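Local coordinates for protein CT_858 (Chlamydia trachomatis, PDB 3DPM) that probably acts as a serine-type endopeptidase, joining a PDZ-like domain to a catalytic domain of the S41 peptidase family, at residues 84-89 and 180-185; 93-98 and 538-543; 293-298 and 333-338; 389-394 and 406-411. One frame throughout, in Å; residues are numbered along the deposited sequence.

Overall arrangement
Along the chain, interaction 1 closes first, interactions 3 and 4 follow in series, and both lie inside the long loop that interaction 2 closes. Interactions 1 and 2 adjoin in sequence: strand 83-92 pairs with strand 177-187 in the PDZ domain, and the turn after it meets the start of helix 540-544, their centres about 22 Å apart. Interaction 3, about 23 Å from interaction 2 between centres, is a parallel strand pair in the mixed sheet of the S41 peptidase region. Interaction 4, between two helix starts, is about 55 Å from interaction 1, centre to centre, across the chain's centre. Interaction 2 thus brings the PDZ domain against the chain's C-terminal part.

Interaction 1: 84-89 and 180-185; sequences AYLPYT and VRVKWR
L86 lies across one face of the W184 indole, and this is the tightly packed half of the contact. Its CD1 stands 3.7 Å from the centroid of the six-membered ring of W184, 4° off the ring normal, a CH-pi contact made almost straight over the face. L86 CG is anti to its carbonyl carbon (chi1 -81°), which brings the two methyls to W184, K183 and V182; CD2 reaches 3.3 Å from K183 O and also touches V182 CG2. A84 CB adds a contact of 3.5 Å with W184 CE3. Beside this cluster Y85 and R185 form an antiparallel hydrogen-bonded pair: R185 N to Y85 O is 2.9 Å, while Y85 N to R185 O, at 3.0 Å, is more bent, with an N-H...O angle of 139°. The other side is more open on account of R185, which is exposed. Its chain bends at chi2 and lays one guanidinium face over P87, with P87 CD 3.4 Å from R185 NE. The slack contact is Y88 OH to V182 CG1, at 4.0 Å. Here strands 83-92 and 177-187 of the PDZ domain are joined by two backbone bonds and a buried apolar patch, with the charge of R185 left on the exposed side.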
loop_
_atom_site.group_PDB
_atom_site.type_symbol
_atom_site.label_atom_id
_atom_site.label_comp_id
_atom_site.label_asym_id
_atom_site.label_seq_id
_atom_site.Cartn_x
_atom_site.Cartn_y
_atom_site.Cartn_z
ATOM N N ALA A 84 19.475 2.870 -19.669
ATOM C CA ALA A 84 20.021 2.716 -21.010
ATOM C C ALA A 84 19.427 1.448 -21.604
ATOM O O ALA A 84 19.185 0.470 -20.902
ATOM C CB ALA A 84 21.545 2.618 -20.961
ATOM N N TYR A 85 19.231 1.462 -22.910
ATOM C CA TYR A 85 18.619 0.342 -23.592
ATOM C C TYR A 85 19.151 0.212 -25.019
ATOM O O TYR A 85 19.527 1.203 -25.639
ATOM C CB TYR A 85 17.101 0.593 -23.590
ATOM C CG TYR A 85 16.270 -0.315 -24.458
ATOM C CD1 TYR A 85 15.971 -1.621 -24.059
ATOM C CD2 TYR A 85 15.774 0.132 -25.687
ATOM C CE1 TYR A 85 15.193 -2.464 -24.866
ATOM C CE2 TYR A 85 15.001 -0.699 -26.501
ATOM C CZ TYR A 85 14.714 -1.994 -26.086
ATOM O OH TYR A 85 13.954 -2.816 -26.891
ATOM N N LEU A 86 19.223 -1.025 -25.507
ATOM C CA LEU A 86 19.638 -1.322 -26.882
ATOM C C LEU A 86 18.530 -2.224 -27.438
ATOM O O LEU A 86 18.156 -3.221 -26.824
ATOM C CB LEU A 86 21.002 -2.016 -26.925
ATOM C CG LEU A 86 22.184 -1.049 -26.802
ATOM C CD1 LEU A 86 23.490 -1.809 -26.785
ATOM C CD2 LEU A 86 22.155 -0.076 -27.961
ATOM N N PRO A 87 17.976 -1.862 -28.604
ATOM C CA PRO A 87 16.892 -2.578 -29.290
ATOM C C PRO A 87 17.181 -3.976 -29.839
ATOM O O PRO A 87 16.932 -4.240 -31.011
ATOM C CB PRO A 87 16.508 -1.606 -30.397
ATOM C CG PRO A 87 17.849 -1.031 -30.776
ATOM C CD PRO A 87 18.464 -0.738 -29.429
ATOM N N TYR A 88 17.679 -4.875 -28.999
ATOM C CA TYR A 88 17.987 -6.226 -29.455
ATOM C C TYR A 88 17.578 -7.270 -28.425
ATOM O O TYR A 88 17.512 -6.980 -27.230
ATOM C CB TYR A 88 19.488 -6.354 -29.747
ATOM C CG TYR A 88 20.008 -5.297 -30.695
ATOM C CD1 TYR A 88 20.813 -4.256 -30.242
ATOM C CD2 TYR A 88 19.648 -5.311 -32.038
ATOM C CE1 TYR A 88 21.246 -3.249 -31.108
ATOM C CE2 TYR A 88 20.067 -4.315 -32.908
ATOM C CZ TYR A 88 20.865 -3.286 -32.441
ATOM O OH TYR A 88 21.265 -2.291 -33.312
ATOM N N THR A 89 17.280 -8.476 -28.902
ATOM C CA THR A 89 16.916 -9.583 -28.030
ATOM C C THR A 89 17.790 -10.748 -28.469
ATOM O O THR A 89 17.943 -11.009 -29.663
ATOM C CB THR A 89 15.436 -9.998 -28.176
ATOM O OG1 THR A 89 14.590 -8.853 -28.035
ATOM C CG2 THR A 89 15.069 -11.012 -27.102
ATOM N N VAL A 180 30.047 -3.766 -35.103
ATOM C CA VAL A 180 29.010 -2.771 -35.327
ATOM C C VAL A 180 28.952 -1.732 -34.233
ATOM O O VAL A 180 28.757 -2.061 -33.078
ATOM C CB VAL A 180 27.630 -3.445 -35.459
ATOM C CG1 VAL A 180 26.553 -2.396 -35.690
ATOM C CG2 VAL A 180 27.653 -4.435 -36.610
ATOM N N ARG A 181 29.129 -0.470 -34.595
ATOM C CA ARG A 181 29.066 0.588 -33.598
ATOM C C ARG A 181 27.595 0.940 -33.388
ATOM O O ARG A 181 26.856 1.120 -34.345
ATOM C CB ARG A 181 29.850 1.825 -34.060
ATOM C CG ARG A 181 31.117 2.109 -33.250
ATOM C CD ARG A 181 32.226 1.114 -33.561
ATOM N NE ARG A 181 33.315 1.164 -32.584
ATOM C CZ ARG A 181 34.416 0.417 -32.650
ATOM N NH1 ARG A 181 34.582 -0.437 -33.652
ATOM N NH2 ARG A 181 35.342 0.508 -31.705
ATOM N N VAL A 182 27.162 0.987 -32.134
ATOM C CA VAL A 182 25.777 1.327 -31.820
ATOM C C VAL A 182 25.765 2.368 -30.715
ATOM O O VAL A 182 26.805 2.676 -30.133
ATOM C CB VAL A 182 24.960 0.097 -31.352
ATOM C CG1 VAL A 182 24.901 -0.941 -32.459
ATOM C CG2 VAL A 182 25.576 -0.495 -30.111
ATOM N N LYS A 183 24.589 2.901 -30.421
ATOM C CA LYS A 183 24.472 3.922 -29.393
ATOM C C LYS A 183 23.379 3.571 -28.404
ATOM O O LYS A 183 22.296 3.144 -28.789
ATOM C CB LYS A 183 24.165 5.273 -30.034
ATOM C CG LYS A 183 24.498 6.455 -29.148
ATOM C CD LYS A 183 24.443 7.735 -29.946
ATOM C CE LYS A 183 25.176 8.865 -29.241
ATOM N NZ LYS A 183 25.235 10.070 -30.111
ATOM N N TRP A 184 23.669 3.740 -27.122
ATOM C CA TRP A 184 22.679 3.435 -26.106
ATOM C C TRP A 184 21.539 4.447 -26.097
ATOM O O TRP A 184 21.775 5.655 -26.148
ATOM C CB TRP A 184 23.311 3.432 -24.709
ATOM C CG TRP A 184 24.173 2.268 -24.392
ATOM C CD1 TRP A 184 25.535 2.200 -24.477
ATOM C CD2 TRP A 184 23.736 0.996 -23.897
ATOM N NE1 TRP A 184 25.976 0.964 -24.061
ATOM C CE2 TRP A 184 24.892 0.204 -23.701
ATOM C CE3 TRP A 184 22.479 0.448 -23.596
ATOM C CZ2 TRP A 184 24.827 -1.109 -23.218
ATOM C CZ3 TRP A 184 22.417 -0.855 -23.115
ATOM C CH2 TRP A 184 23.585 -1.619 -22.932
ATOM N N ARG A 185 20.306 3.952 -26.056
ATOM C CA ARG A 185 19.150 4.838 -25.947
ATOM C C ARG A 185 19.304 5.164 -24.469
ATOM O O ARG A 185 19.026 4.333 -23.616
ATOM C CB ARG A 185 17.837 4.080 -26.191
ATOM C CG ARG A 185 17.518 3.753 -27.663
ATOM C CD ARG A 185 18.656 3.007 -28.359
ATOM N NE ARG A 185 18.341 2.636 -29.740
ATOM C CZ ARG A 185 19.232 2.646 -30.731
ATOM N NH1 ARG A 185 20.485 3.016 -30.491
ATOM N NH2 ARG A 185 18.878 2.277 -31.959
#

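Interaction 2: 93-98 and 538-543; sequences SSDGRF and FTANDI
D95 and R97 reach the A540 methyl through two torsions: a chi1 of 62° sets the D95 carboxylate between its own backbone N and carbonyl carbon, and R97 bends at chi3 (-75°). Together these turn the carboxylate and guanidinium toward each other. R97 grips D95 side-on with NE and NH2, both on OD1; NH2 to OD1 is 2.6 Å and lies nearly along the C-O axis, whereas NE meets that oxygen from above the carboxylate plane. A540 CB sits against this salt bridge, 3.2 Å from R97 NH2 and 3.6 Å from D95 OD1. Nearby, S93 CB comes 3.5 Å from A540 N. One direct hydrogen bond crosses the contact, S94 N to F538 O at 3.0 Å. A water joins S94 OG to A540 N, from which it accepts, providing a partner for an N-H in the helix's first turn. T539 N-caps that helix: D542 N donates to T539 OG1, and T539 N returns a 3.0 Å bond to D542 OD2. The contact thus sets a type I beta turn, S93 to G96, which links two antiparallel PDZ strands as a hairpin, against a helix start closed by a capping box.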
loop_
_atom_site.group_PDB
_atom_site.type_symbol
_atom_site.label_atom_id
_atom_site.label_comp_id
_atom_site.label_asym_id
_atom_site.label_seq_id
_atom_site.Cartn_x
_atom_site.Cartn_y
_atom_site.Cartn_z
ATOM N N SER A 93 21.906 -20.779 -26.987
ATOM C CA SER A 93 21.690 -22.182 -27.325
ATOM C C SER A 93 22.388 -23.047 -26.262
ATOM O O SER A 93 23.121 -22.530 -25.418
ATOM C CB SER A 93 22.275 -22.473 -28.703
ATOM O OG SER A 93 23.666 -22.220 -28.691
ATOM N N SER A 94 22.189 -24.359 -26.298
ATOM C CA SER A 94 22.816 -25.205 -25.284
ATOM C C SER A 94 24.341 -25.286 -25.377
ATOM O O SER A 94 25.012 -25.478 -24.362
ATOM C CB SER A 94 22.217 -26.619 -25.314
ATOM O OG SER A 94 22.350 -27.210 -26.593
ATOM N N ASP A 95 24.890 -25.126 -26.578
ATOM C CA ASP A 95 26.338 -25.201 -26.762
ATOM C C ASP A 95 27.057 -23.915 -26.355
ATOM O O ASP A 95 28.284 -23.808 -26.468
ATOM C CB ASP A 95 26.671 -25.553 -28.215
ATOM C CG ASP A 95 26.179 -24.515 -29.195
ATOM O OD1 ASP A 95 26.282 -24.767 -30.413
ATOM O OD2 ASP A 95 25.693 -23.450 -28.761
ATOM N N GLY A 96 26.285 -22.935 -25.894
ATOM C CA GLY A 96 26.866 -21.683 -25.444
ATOM C C GLY A 96 27.036 -20.548 -26.442
ATOM O O GLY A 96 27.949 -19.733 -26.295
ATOM N N ARG A 97 26.171 -20.474 -27.446
ATOM C CA ARG A 97 26.265 -19.404 -28.431
ATOM C C ARG A 97 25.039 -18.492 -28.390
ATOM O O ARG A 97 23.918 -18.947 -28.148
ATOM C CB ARG A 97 26.448 -20.001 -29.826
ATOM C CG ARG A 97 27.836 -20.582 -30.054
ATOM C CD ARG A 97 27.996 -21.103 -31.468
ATOM N NE ARG A 97 27.303 -22.373 -31.662
ATOM C CZ ARG A 97 27.240 -23.022 -32.822
ATOM N NH1 ARG A 97 27.824 -22.516 -33.905
ATOM N NH2 ARG A 97 26.620 -24.197 -32.893
ATOM N N PHE A 98 25.258 -17.202 -28.632
ATOM C CA PHE A 98 24.171 -16.220 -28.605
ATOM C C PHE A 98 23.806 -15.679 -29.985
ATOM O O PHE A 98 24.631 -15.043 -30.658
ATOM C CB PHE A 98 24.534 -15.034 -27.693
ATOM C CG PHE A 98 25.019 -15.438 -26.323
ATOM C CD1 PHE A 98 26.318 -15.911 -26.141
ATOM C CD2 PHE A 98 24.173 -15.355 -25.219
ATOM C CE1 PHE A 98 26.767 -16.299 -24.881
ATOM C CE2 PHE A 98 24.607 -15.739 -23.952
ATOM C CZ PHE A 98 25.909 -16.213 -23.782
ATOM N N PHE A 538 17.142 -25.856 -26.166
ATOM C CA PHE A 538 17.144 -25.323 -27.527
ATOM C C PHE A 538 18.545 -25.314 -28.115
ATOM O O PHE A 538 19.444 -24.658 -27.591
ATOM C CB PHE A 538 16.588 -23.908 -27.543
ATOM C CG PHE A 538 15.144 -23.826 -27.176
ATOM C CD1 PHE A 538 14.712 -22.915 -26.221
ATOM C CD2 PHE A 538 14.206 -24.646 -27.792
ATOM C CE1 PHE A 538 13.364 -22.823 -25.883
ATOM C CE2 PHE A 538 12.855 -24.558 -27.460
ATOM C CZ PHE A 538 12.433 -23.645 -26.504
ATOM N N THR A 539 18.714 -26.035 -29.216
ATOM C CA THR A 539 20.000 -26.159 -29.899
ATOM C C THR A 539 20.314 -24.966 -30.803
ATOM O O THR A 539 19.422 -24.195 -31.161
ATOM C CB THR A 539 20.010 -27.407 -30.774
ATOM O OG1 THR A 539 19.044 -27.249 -31.821
ATOM C CG2 THR A 539 19.658 -28.634 -29.955
ATOM N N ALA A 540 21.580 -24.828 -31.189
ATOM C CA ALA A 540 21.980 -23.730 -32.067
ATOM C C ALA A 540 21.084 -23.732 -33.296
ATOM O O ALA A 540 20.575 -22.687 -33.695
ATOM C CB ALA A 540 23.463 -23.869 -32.479
ATOM N N ASN A 541 20.876 -24.906 -33.894
ATOM C CA ASN A 541 20.019 -24.988 -35.078
ATOM C C ASN A 541 18.620 -24.457 -34.776
ATOM O O ASN A 541 17.992 -23.821 -35.629
ATOM C CB ASN A 541 19.905 -26.428 -35.587
ATOM C CG ASN A 541 21.227 -26.980 -36.085
ATOM O OD1 ASN A 541 22.051 -26.250 -36.642
ATOM N ND2 ASN A 541 21.430 -28.282 -35.900
ATOM N N ASP A 542 18.127 -24.731 -33.568
ATOM C CA ASP A 542 16.802 -24.261 -33.182
ATOM C C ASP A 542 16.735 -22.741 -33.247
ATOM O O ASP A 542 15.810 -22.177 -33.833
ATOM C CB ASP A 542 16.444 -24.700 -31.753
ATOM C CG ASP A 542 15.856 -26.103 -31.689
ATOM O OD1 ASP A 542 14.985 -26.426 -32.523
ATOM O OD2 ASP A 542 16.248 -26.877 -30.784
ATOM N N ILE A 543 17.728 -22.086 -32.656
ATOM C CA ILE A 543 17.765 -20.627 -32.593
ATOM C C ILE A 543 18.154 -19.878 -33.871
ATOM O O ILE A 543 17.418 -19.006 -34.323
ATOM C CB ILE A 543 18.729 -20.147 -31.482
ATOM C CG1 ILE A 543 18.578 -21.011 -30.230
ATOM C CG2 ILE A 543 18.461 -18.690 -31.166
ATOM C CD1 ILE A 543 17.212 -20.984 -29.624
HETATM O O HOH W 1 23.526 -26.375 -29.232
#

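Interaction 3: 293-298 and 333-338; sequences VGFLRI and ALIIDQ
The F295 ring runs alongside D337, pointing the same way, its plane turned 46° from the carboxylate; CZ comes 3.3 Å from D337 CB, and CD1 lies 3.6 Å from I335 CG2, both approaching the ring obliquely. Y279 of the next strand meets the same ring with planes about 20° apart. The second flat pair is R297 and D337, with guanidinium and carboxylate planes 44° apart. With CG anti to the backbone N and the chain extended as far as NE, R297 reaches past D337 and brings NH1 to 3.1 Å from D337 OD1, a buried salt bridge. Each partner is also held from outside: R297 NE bonds to S257 O, R297 NH2 to T339 O, and D337 OD2 to T339 OG1, which should hold both groups in place.

On the opposite face L296 and I336 lie side by side, with L296 CD1 3.8 Å from I336 CG2, and I298 CG1 packs on that same methyl. Parallel pairing stitches the backbones together through five hydrogen bonds, among them I335 N to G294 O at 2.9 Å and L296 N to I335 O at 2.9 Å.

The two strands open and close a beta-alpha-beta unit through helix 316-330. They occupy the middle of the mixed sheet, flanked by strands 278-284 and 457-461; helix 549-563 covers the face of V293, A333 and I335, and helix 468-478 packs on I336.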
loop_
_atom_site.group_PDB
_atom_site.type_symbol
_atom_site.label_atom_id
_atom_site.label_comp_id
_atom_site.label_asym_id
_atom_site.label_seq_id
_atom_site.Cartn_x
_atom_site.Cartn_y
_atom_site.Cartn_z
ATOM N N VAL A 293 -4.006 -32.921 -32.080
ATOM C CA VAL A 293 -3.348 -32.434 -30.869
ATOM C C VAL A 293 -3.569 -30.944 -30.662
ATOM O O VAL A 293 -3.410 -30.153 -31.589
ATOM C CB VAL A 293 -1.829 -32.683 -30.937
ATOM C CG1 VAL A 293 -1.151 -32.134 -29.701
ATOM C CG2 VAL A 293 -1.554 -34.167 -31.067
ATOM N N GLY A 294 -3.932 -30.566 -29.442
ATOM C CA GLY A 294 -4.156 -29.162 -29.146
ATOM C C GLY A 294 -2.899 -28.491 -28.607
ATOM O O GLY A 294 -1.991 -29.154 -28.097
ATOM N N PHE A 295 -2.843 -27.169 -28.736
ATOM C CA PHE A 295 -1.710 -26.401 -28.248
ATOM C C PHE A 295 -2.231 -25.171 -27.526
ATOM O O PHE A 295 -2.992 -24.371 -28.081
ATOM C CB PHE A 295 -0.795 -25.962 -29.388
ATOM C CG PHE A 295 0.332 -25.074 -28.938
ATOM C CD1 PHE A 295 1.551 -25.615 -28.549
ATOM C CD2 PHE A 295 0.158 -23.696 -28.868
ATOM C CE1 PHE A 295 2.587 -24.798 -28.097
ATOM C CE2 PHE A 295 1.184 -22.866 -28.415
ATOM C CZ PHE A 295 2.402 -23.420 -28.028
ATOM N N LEU A 296 -1.788 -25.009 -26.290
ATOM C CA LEU A 296 -2.242 -23.905 -25.475
ATOM C C LEU A 296 -1.069 -23.231 -24.786
ATOM O O LEU A 296 -0.151 -23.892 -24.307
ATOM C CB LEU A 296 -3.248 -24.457 -24.459
ATOM C CG LEU A 296 -3.821 -23.637 -23.306
ATOM C CD1 LEU A 296 -2.769 -23.499 -22.213
ATOM C CD2 LEU A 296 -4.301 -22.287 -23.823
ATOM N N ARG A 297 -1.080 -21.909 -24.754
ATOM C CA ARG A 297 -0.007 -21.209 -24.080
ATOM C C ARG A 297 -0.523 -20.466 -22.859
ATOM O O ARG A 297 -1.457 -19.676 -22.961
ATOM C CB ARG A 297 0.700 -20.210 -25.009
ATOM C CG ARG A 297 1.824 -19.473 -24.277
ATOM C CD ARG A 297 2.672 -18.562 -25.152
ATOM N NE ARG A 297 3.493 -17.685 -24.317
ATOM C CZ ARG A 297 4.448 -18.105 -23.487
ATOM N NH1 ARG A 297 4.728 -19.398 -23.380
ATOM N NH2 ARG A 297 5.096 -17.233 -22.728
ATOM N N ILE A 298 0.078 -20.749 -21.705
ATOM C CA ILE A 298 -0.265 -20.072 -20.453
ATOM C C ILE A 298 0.876 -19.063 -20.339
ATOM O O ILE A 298 1.973 -19.412 -19.919
ATOM C CB ILE A 298 -0.208 -21.026 -19.223
ATOM C CG1 ILE A 298 -1.158 -22.214 -19.410
ATOM C CG2 ILE A 298 -0.593 -20.267 -17.959
ATOM C CD1 ILE A 298 -2.617 -21.863 -19.330
ATOM N N ALA A 333 -4.775 -35.311 -27.296
ATOM C CA ALA A 333 -3.671 -34.924 -26.426
ATOM C C ALA A 333 -3.568 -33.409 -26.387
ATOM O O ALA A 333 -4.144 -32.717 -27.230
ATOM C CB ALA A 333 -2.370 -35.524 -26.929
ATOM N N LEU A 334 -2.838 -32.891 -25.406
ATOM C CA LEU A 334 -2.690 -31.447 -25.268
ATOM C C LEU A 334 -1.282 -31.024 -24.853
ATOM O O LEU A 334 -0.730 -31.536 -23.874
ATOM C CB LEU A 334 -3.681 -30.914 -24.231
ATOM C CG LEU A 334 -4.201 -29.480 -24.378
ATOM C CD1 LEU A 334 -4.494 -28.939 -22.979
ATOM C CD2 LEU A 334 -3.199 -28.584 -25.101
ATOM N N ILE A 335 -0.710 -30.090 -25.613
ATOM C CA ILE A 335 0.619 -29.548 -25.323
ATOM C C ILE A 335 0.426 -28.161 -24.722
ATOM O O ILE A 335 -0.160 -27.284 -25.358
ATOM C CB ILE A 335 1.500 -29.373 -26.600
ATOM C CG1 ILE A 335 2.228 -30.667 -26.951
ATOM C CG2 ILE A 335 2.551 -28.301 -26.365
ATOM C CD1 ILE A 335 1.384 -31.670 -27.653
ATOM N N ILE A 336 0.915 -27.970 -23.499
ATOM C CA ILE A 336 0.817 -26.674 -22.830
ATOM C C ILE A 336 2.174 -25.961 -22.890
ATOM O O ILE A 336 3.167 -26.452 -22.359
ATOM C CB ILE A 336 0.438 -26.810 -21.329
ATOM C CG1 ILE A 336 -0.780 -27.715 -21.153
ATOM C CG2 ILE A 336 0.135 -25.436 -20.750
ATOM C CD1 ILE A 336 -2.028 -27.195 -21.806
ATOM N N ASP A 337 2.216 -24.812 -23.552
ATOM C CA ASP A 337 3.443 -24.031 -23.629
ATOM C C ASP A 337 3.422 -23.088 -22.427
ATOM O O ASP A 337 2.671 -22.112 -22.408
ATOM C CB ASP A 337 3.490 -23.204 -24.919
ATOM C CG ASP A 337 4.692 -22.257 -24.970
ATOM O OD1 ASP A 337 4.707 -21.349 -25.830
ATOM O OD2 ASP A 337 5.628 -22.417 -24.156
ATOM N N GLN A 338 4.249 -23.377 -21.427
ATOM C CA GLN A 338 4.291 -22.540 -20.238
ATOM C C GLN A 338 5.653 -21.890 -19.991
ATOM O O GLN A 338 5.959 -21.502 -18.862
ATOM C CB GLN A 338 3.900 -23.360 -19.012
ATOM C CG GLN A 338 3.263 -22.532 -17.921
ATOM C CD GLN A 338 3.874 -22.785 -16.562
ATOM O OE1 GLN A 338 3.275 -22.469 -15.541
ATOM N NE2 GLN A 338 5.080 -23.350 -16.541
#

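Interaction 4: 389-394 and 406-411; sequences DTNVES and TVDLQV
N391 and L409, each the first residue of its helix, bring their CA atoms to within 4.3 Å, the nearest backbone approach between 389-394 and 406-411. Just before them T390 and D408 take the N-cap positions, both with extended backbones. T390 caps its own helix, its OG1 accepting from E393 N at 3.2 Å, and E393 OE2 in turn receives the backbone N of D389. S394 N and S394 OG both donate to T390 O, the hydroxyl from above the carbonyl plane; the hydroxyl bond folds the serine side chain back on its own helix.

Among the side chains, L409 carries the largest share of the contact. A chi1 of -171° swings CG away from the backbone N and sends the branch over the turn at T390: CD2 lies 3.6 Å from T390 N and 3.6 Å from S394 OG, and CG packs on the T390 carbonyl carbon. S394 OG also approaches L409 CA at 3.1 Å. Before the second helix, V407 CG1 rests 3.6 Å from S394 O, and V407 further touches R395 and L398 of helix 391-398. The N391 side chain crosses L409 at about a right angle. L409 N appears to donate to N391 OD1 at 3.3 Å, but that oxygen's position is doubtful, and little can rest on the polar details here.

Aliphatic side chains, a leucine and a valine from the start of helix 409-428, thus pack against the backbone and hydroxyl of the first turn of helix 391-398, where T390 O and T390 OG1 are already bonded within their own helix end.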
loop_
_atom_site.group_PDB
_atom_site.type_symbol
_atom_site.label_atom_id
_atom_site.label_comp_id
_atom_site.label_asym_id
_atom_site.label_seq_id
_atom_site.Cartn_x
_atom_site.Cartn_y
_atom_site.Cartn_z
ATOM N N ASP A 389 -21.582 -21.709 7.029
ATOM C CA ASP A 389 -21.800 -23.100 7.426
ATOM C C ASP A 389 -22.472 -23.968 6.368
ATOM O O ASP A 389 -22.863 -25.099 6.653
ATOM C CB ASP A 389 -22.619 -23.141 8.720
ATOM C CG ASP A 389 -21.901 -22.463 9.887
ATOM O OD1 ASP A 389 -20.945 -23.066 10.434
ATOM O OD2 ASP A 389 -22.283 -21.319 10.243
ATOM N N THR A 390 -22.591 -23.449 5.149
ATOM C CA THR A 390 -23.225 -24.181 4.054
ATOM C C THR A 390 -22.595 -23.761 2.726
ATOM O O THR A 390 -21.923 -22.736 2.659
ATOM C CB THR A 390 -24.736 -23.865 3.992
ATOM O OG1 THR A 390 -24.913 -22.490 3.629
ATOM C CG2 THR A 390 -25.403 -24.116 5.354
ATOM N N ASN A 391 -22.803 -24.544 1.674
ATOM C CA ASN A 391 -22.247 -24.199 0.366
ATOM C C ASN A 391 -22.735 -22.805 -0.049
ATOM O O ASN A 391 -21.936 -21.947 -0.428
ATOM C CB ASN A 391 -22.665 -25.233 -0.694
ATOM C CG ASN A 391 -22.221 -26.665 -0.336
ATOM O OD1 ASN A 391 -21.048 -26.918 -0.067
ATOM N ND2 ASN A 391 -23.169 -27.600 -0.335
ATOM N N VAL A 392 -24.048 -22.587 0.042
ATOM C CA VAL A 392 -24.658 -21.316 -0.331
ATOM C C VAL A 392 -24.031 -20.118 0.381
ATOM O O VAL A 392 -23.719 -19.106 -0.254
ATOM C CB VAL A 392 -26.183 -21.318 -0.041
ATOM C CG1 VAL A 392 -26.768 -19.940 -0.337
ATOM C CG2 VAL A 392 -26.881 -22.386 -0.882
ATOM N N GLU A 393 -23.865 -20.226 1.698
ATOM C CA GLU A 393 -23.267 -19.148 2.477
ATOM C C GLU A 393 -21.815 -18.959 2.056
ATOM O O GLU A 393 -21.315 -17.835 2.015
ATOM C CB GLU A 393 -23.338 -19.460 3.970
ATOM C CG GLU A 393 -24.691 -19.159 4.611
ATOM C CD GLU A 393 -24.784 -19.639 6.055
ATOM O OE1 GLU A 393 -25.777 -19.292 6.738
ATOM O OE2 GLU A 393 -23.868 -20.363 6.506
ATOM N N SER A 394 -21.144 -20.065 1.737
ATOM C CA SER A 394 -19.756 -20.002 1.306
ATOM C C SER A 394 -19.605 -19.098 0.098
ATOM O O SER A 394 -18.669 -18.306 0.021
ATOM C CB SER A 394 -19.235 -21.392 0.960
ATOM O OG SER A 394 -18.941 -22.117 2.142
ATOM N N THR A 406 -13.627 -22.654 -8.249
ATOM C CA THR A 406 -14.961 -22.902 -7.723
ATOM C C THR A 406 -15.070 -22.796 -6.201
ATOM O O THR A 406 -14.383 -23.506 -5.473
ATOM C CB THR A 406 -15.461 -24.291 -8.166
ATOM O OG1 THR A 406 -15.428 -24.370 -9.603
ATOM C CG2 THR A 406 -16.891 -24.526 -7.666
ATOM N N VAL A 407 -15.946 -21.909 -5.730
ATOM C CA VAL A 407 -16.146 -21.730 -4.296
ATOM C C VAL A 407 -17.177 -22.722 -3.774
ATOM O O VAL A 407 -18.248 -22.904 -4.358
ATOM C CB VAL A 407 -16.594 -20.304 -3.961
ATOM C CG1 VAL A 407 -17.112 -20.244 -2.536
ATOM C CG2 VAL A 407 -15.423 -19.350 -4.139
ATOM N N ASP A 408 -16.848 -23.347 -2.653
ATOM C CA ASP A 408 -17.700 -24.361 -2.059
ATOM C C ASP A 408 -17.477 -24.362 -0.550
ATOM O O ASP A 408 -16.495 -23.798 -0.074
ATOM C CB ASP A 408 -17.299 -25.711 -2.651
ATOM C CG ASP A 408 -18.056 -26.857 -2.049
ATOM O OD1 ASP A 408 -17.565 -28.003 -2.146
ATOM O OD2 ASP A 408 -19.146 -26.612 -1.490
ATOM N N LEU A 409 -18.374 -25.003 0.198
ATOM C CA LEU A 409 -18.255 -25.073 1.654
ATOM C C LEU A 409 -16.884 -25.649 2.043
ATOM O O LEU A 409 -16.275 -25.230 3.029
ATOM C CB LEU A 409 -19.397 -25.929 2.221
ATOM C CG LEU A 409 -19.708 -26.053 3.727
ATOM C CD1 LEU A 409 -18.977 -27.244 4.303
ATOM C CD2 LEU A 409 -19.358 -24.769 4.470
ATOM N N GLN A 410 -16.413 -26.603 1.245
ATOM C CA GLN A 410 -15.116 -27.243 1.441
ATOM C C GLN A 410 -14.021 -26.187 1.371
ATOM O O GLN A 410 -13.079 -26.199 2.163
ATOM C CB GLN A 410 -14.887 -28.294 0.344
ATOM C CG GLN A 410 -13.445 -28.796 0.202
ATOM C CD GLN A 410 -13.085 -29.876 1.215
ATOM O OE1 GLN A 410 -13.295 -29.709 2.421
ATOM N NE2 GLN A 410 -12.530 -30.989 0.728
ATOM N N VAL A 411 -14.150 -25.280 0.409
ATOM C CA VAL A 411 -13.183 -24.205 0.226
ATOM C C VAL A 411 -13.138 -23.345 1.487
ATOM O O VAL A 411 -12.053 -23.021 2.003
ATOM C CB VAL A 411 -13.548 -23.343 -1.013
ATOM C CG1 VAL A 411 -12.866 -21.998 -0.959
ATOM C CG2 VAL A 411 -13.115 -24.063 -2.282
#